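Local structure of putative histidine protein kinase (Rhodobacter sphaeroides, 3KYJ) at residues 14-19 with 108-113. The protein probably relays chemoreceptor signals to the flagellar motors by passing phosphate from a histidine of this Hpt domain to response regulators. Sequence-based numbering, arbitrary orientation.
Sequences ALYADD and ETAASR
The hydroxyl of Y16 donates a hydrogen bond to T109, with 2.7 Å between Y16 OH and T109 OG1, and this polar link marks the buried side of the contact. T109 OG1 lies in the ring plane at the tyrosine edge, 3.3 Å from Y16 CE2. The ring reaches helix 89-112 because chi1 of Y16 (169°) swings CG away from its own backbone N, and it crosses the T109 side chain at about a right angle. T109 OG1 also hydrogen-bonds M105 O, one turn back in its own helix; accepting from Y16 while donating to that carbonyl, the buried hydroxyl is gripped from two residues. L61 and L63 touch Y16 as well, and an apolar side chain of the other protein's chain packs on it.

On the other side, where A17 and A110 are partly exposed, the packing thins to methyl groups: A17 CB and A110 CB meet at 4.0 Å, and A110 CB stands 4.2 Å from Y16 CD2. A17 and A110 are also the pair whose CA atoms lie nearest, 5.9 Å apart. The segment axes approach to 9.6 Å at 168°, evidence for a nearly antiparallel pairing of helices 10-35 and 89-112 in the helical Hpt domain. The buried surface is a modest 148 Å²; the chemistry implies one directional hydrogen bond that orients the tyrosine hydroxyl, supplemented by slight apolar contact.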
ATOM      1  N   ALA A  14       5.910  -3.119  15.551  1.00 21.24           N
ATOM      2  CA  ALA A  14       6.994  -4.020  15.178  1.00 24.18           C
ATOM      3  C   ALA A  14       7.016  -4.225  13.664  1.00 22.33           C
ATOM      4  O   ALA A  14       8.064  -4.192  13.035  1.00 22.91           O
ATOM      5  CB  ALA A  14       6.849  -5.348  15.878  1.00 27.64           C
ATOM      6  N   LEU A  15       5.837  -4.421  13.083  1.00 20.54           N
ATOM      7  CA  LEU A  15       5.731  -4.621  11.648  1.00 20.04           C
ATOM      8  C   LEU A  15       6.105  -3.354  10.880  1.00 19.49           C
ATOM      9  O   LEU A  15       6.737  -3.418   9.836  1.00 19.24           O
ATOM     10  CB  LEU A  15       4.322  -5.080  11.298  1.00 20.93           C
ATOM     11  CG  LEU A  15       4.089  -5.342   9.826  1.00 22.11           C
ATOM     12  CD1 LEU A  15       5.020  -6.474   9.376  1.00 23.31           C
ATOM     13  CD2 LEU A  15       2.623  -5.718   9.601  1.00 21.82           C
ATOM     14  N   TYR A  16       5.723  -2.197  11.394  1.00 19.37           N
ATOM     15  CA  TYR A  16       6.117  -0.943  10.758  1.00 19.22           C
ATOM     16  C   TYR A  16       7.635  -0.846  10.642  1.00 20.34           C
ATOM     17  O   TYR A  16       8.179  -0.475   9.609  1.00 20.07           O
ATOM     18  CB  TYR A  16       5.548   0.218  11.565  1.00 19.74           C
ATOM     19  CG  TYR A  16       6.055   1.583  11.205  1.00 19.92           C
ATOM     20  CD1 TYR A  16       5.606   2.246  10.062  1.00 20.65           C
ATOM     21  CD2 TYR A  16       6.946   2.243  12.055  1.00 21.70           C
ATOM     22  CE1 TYR A  16       6.063   3.526   9.759  1.00 21.29           C
ATOM     23  CE2 TYR A  16       7.416   3.494  11.749  1.00 23.55           C
ATOM     24  CZ  TYR A  16       6.966   4.130  10.621  1.00 22.46           C
ATOM     25  OH  TYR A  16       7.428   5.400  10.366  1.00 22.44           O
ATOM     26  N   ALA A  17       8.333  -1.201  11.708  1.00 22.24           N
ATOM     27  CA  ALA A  17       9.781  -1.109  11.701  1.00 24.18           C
ATOM     28  C   ALA A  17      10.404  -2.142  10.764  1.00 24.70           C
ATOM     29  O   ALA A  17      11.341  -1.826  10.030  1.00 25.47           O
ATOM     30  CB  ALA A  17      10.314  -1.256  13.123  1.00 26.53           C
ATOM     31  N   ASP A  18       9.888  -3.364  10.783  1.00 24.91           N
ATOM     32  CA  ASP A  18      10.463  -4.448  10.000  1.00 26.99           C
ATOM     33  C   ASP A  18      10.177  -4.240   8.518  1.00 24.52           C
ATOM     34  O   ASP A  18      11.084  -4.257   7.721  1.00 24.68           O
ATOM     35  CB  ASP A  18       9.912  -5.799  10.462  1.00 33.37           C
ATOM     36  CG  ASP A  18      10.612  -6.973   9.812  1.00 40.65           C
ATOM     37  OD1 ASP A  18      11.700  -6.781   9.236  1.00 43.45           O
ATOM     38  OD2 ASP A  18      10.081  -8.099   9.897  1.00 44.91           O
ATOM     39  N   ASP A  19       8.912  -4.047   8.163  1.00 21.87           N
ATOM     40  CA  ASP A  19       8.507  -3.836   6.764  1.00 21.36           C
ATOM     41  C   ASP A  19       9.136  -2.545   6.223  1.00 20.02           C
ATOM     42  O   ASP A  19       9.553  -2.486   5.067  1.00 19.08           O
ATOM     43  CB  ASP A  19       6.973  -3.777   6.700  1.00 24.02           C
ATOM     44  CG  ASP A  19       6.419  -4.183   5.358  1.00 25.03           C
ATOM     45  OD1 ASP A  19       6.237  -5.389   5.130  1.00 29.21           O
ATOM     46  OD2 ASP A  19       6.127  -3.305   4.537  1.00 21.96           O
ATOM     47  N   GLU A 108      13.397   6.631  14.480  1.00 31.29           N
ATOM     48  CA  GLU A 108      12.848   7.477  15.526  1.00 34.09           C
ATOM     49  C   GLU A 108      11.361   7.235  15.785  1.00 31.27           C
ATOM     50  O   GLU A 108      10.958   7.122  16.943  1.00 33.20           O
ATOM     51  CB  GLU A 108      13.023   8.944  15.190  1.00 36.84           C
ATOM     52  CG  GLU A 108      12.436   9.850  16.256  1.00 42.21           C
ATOM     53  CD  GLU A 108      12.227  11.245  15.736  1.00 43.67           C
ATOM     54  OE1 GLU A 108      13.208  11.833  15.219  1.00 44.30           O
ATOM     55  OE2 GLU A 108      11.090  11.746  15.828  1.00 44.54           O
ATOM     56  N   THR A 109      10.547   7.197  14.728  1.00 29.08           N
ATOM     57  CA  THR A 109       9.091   7.110  14.876  1.00 26.18           C
ATOM     58  C   THR A 109       8.710   5.743  15.409  1.00 27.44           C
ATOM     59  O   THR A 109       7.746   5.607  16.152  1.00 28.82           O
ATOM     60  CB  THR A 109       8.305   7.369  13.555  1.00 26.22           C
ATOM     61  OG1 THR A 109       8.736   6.464  12.524  1.00 24.70           O
ATOM     62  CG2 THR A 109       8.485   8.798  13.093  1.00 30.20           C
ATOM     63  N   ALA A 110       9.485   4.729  15.052  1.00 28.59           N
ATOM     64  CA  ALA A 110       9.184   3.379  15.483  1.00 33.14           C
ATOM     65  C   ALA A 110       9.330   3.321  16.993  1.00 35.47           C
ATOM     66  O   ALA A 110       8.676   2.513  17.654  1.00 39.00           O
ATOM     67  CB  ALA A 110      10.114   2.386  14.828  1.00 35.06           C
ATOM     68  N   ALA A 111      10.191   4.178  17.530  1.00 38.26           N
ATOM     69  CA  ALA A 111      10.548   4.126  18.939  1.00 39.44           C
ATOM     70  C   ALA A 111       9.669   5.066  19.773  1.00 36.31           C
ATOM     71  O   ALA A 111       9.320   4.760  20.916  1.00 37.69           O
ATOM     72  CB  ALA A 111      12.015   4.485  19.113  1.00 44.23           C
ATOM     73  N   SER A 112       9.296   6.196  19.190  1.00 34.26           N
ATOM     74  CA  SER A 112       8.368   7.133  19.801  1.00 32.79           C
ATOM     75  C   SER A 112       6.907   6.725  19.599  1.00 28.90           C
ATOM     76  O   SER A 112       6.026   7.240  20.273  1.00 28.30           O
ATOM     77  CB  SER A 112       8.542   8.518  19.200  1.00 33.71           C
ATOM     78  OG  SER A 112       8.161   8.492  17.833  1.00 32.94           O
ATOM     79  N   ARG A 113       6.648   5.811  18.667  1.00 27.79           N
ATOM     80  CA  ARG A 113       5.284   5.482  18.235  1.00 25.63           C
ATOM     81  C   ARG A 113       4.472   6.743  17.925  1.00 26.02           C
ATOM     82  O   ARG A 113       3.277   6.836  18.220  1.00 25.52           O
ATOM     83  CB  ARG A 113       4.582   4.590  19.265  1.00 27.25           C
ATOM     84  CG  ARG A 113       5.327   3.321  19.549  1.00 27.47           C
ATOM     85  CD  ARG A 113       4.525   2.377  20.421  1.00 30.84           C
ATOM     86  NE  ARG A 113       5.203   1.099  20.565  1.00 32.80           N
ATOM     87  CZ  ARG A 113       4.659   0.013  21.098  1.00 34.82           C
ATOM     88  NH1 ARG A 113       3.409   0.041  21.538  1.00 36.80           N
ATOM     89  NH2 ARG A 113       5.370  -1.101  21.173  1.00 36.99           N
TER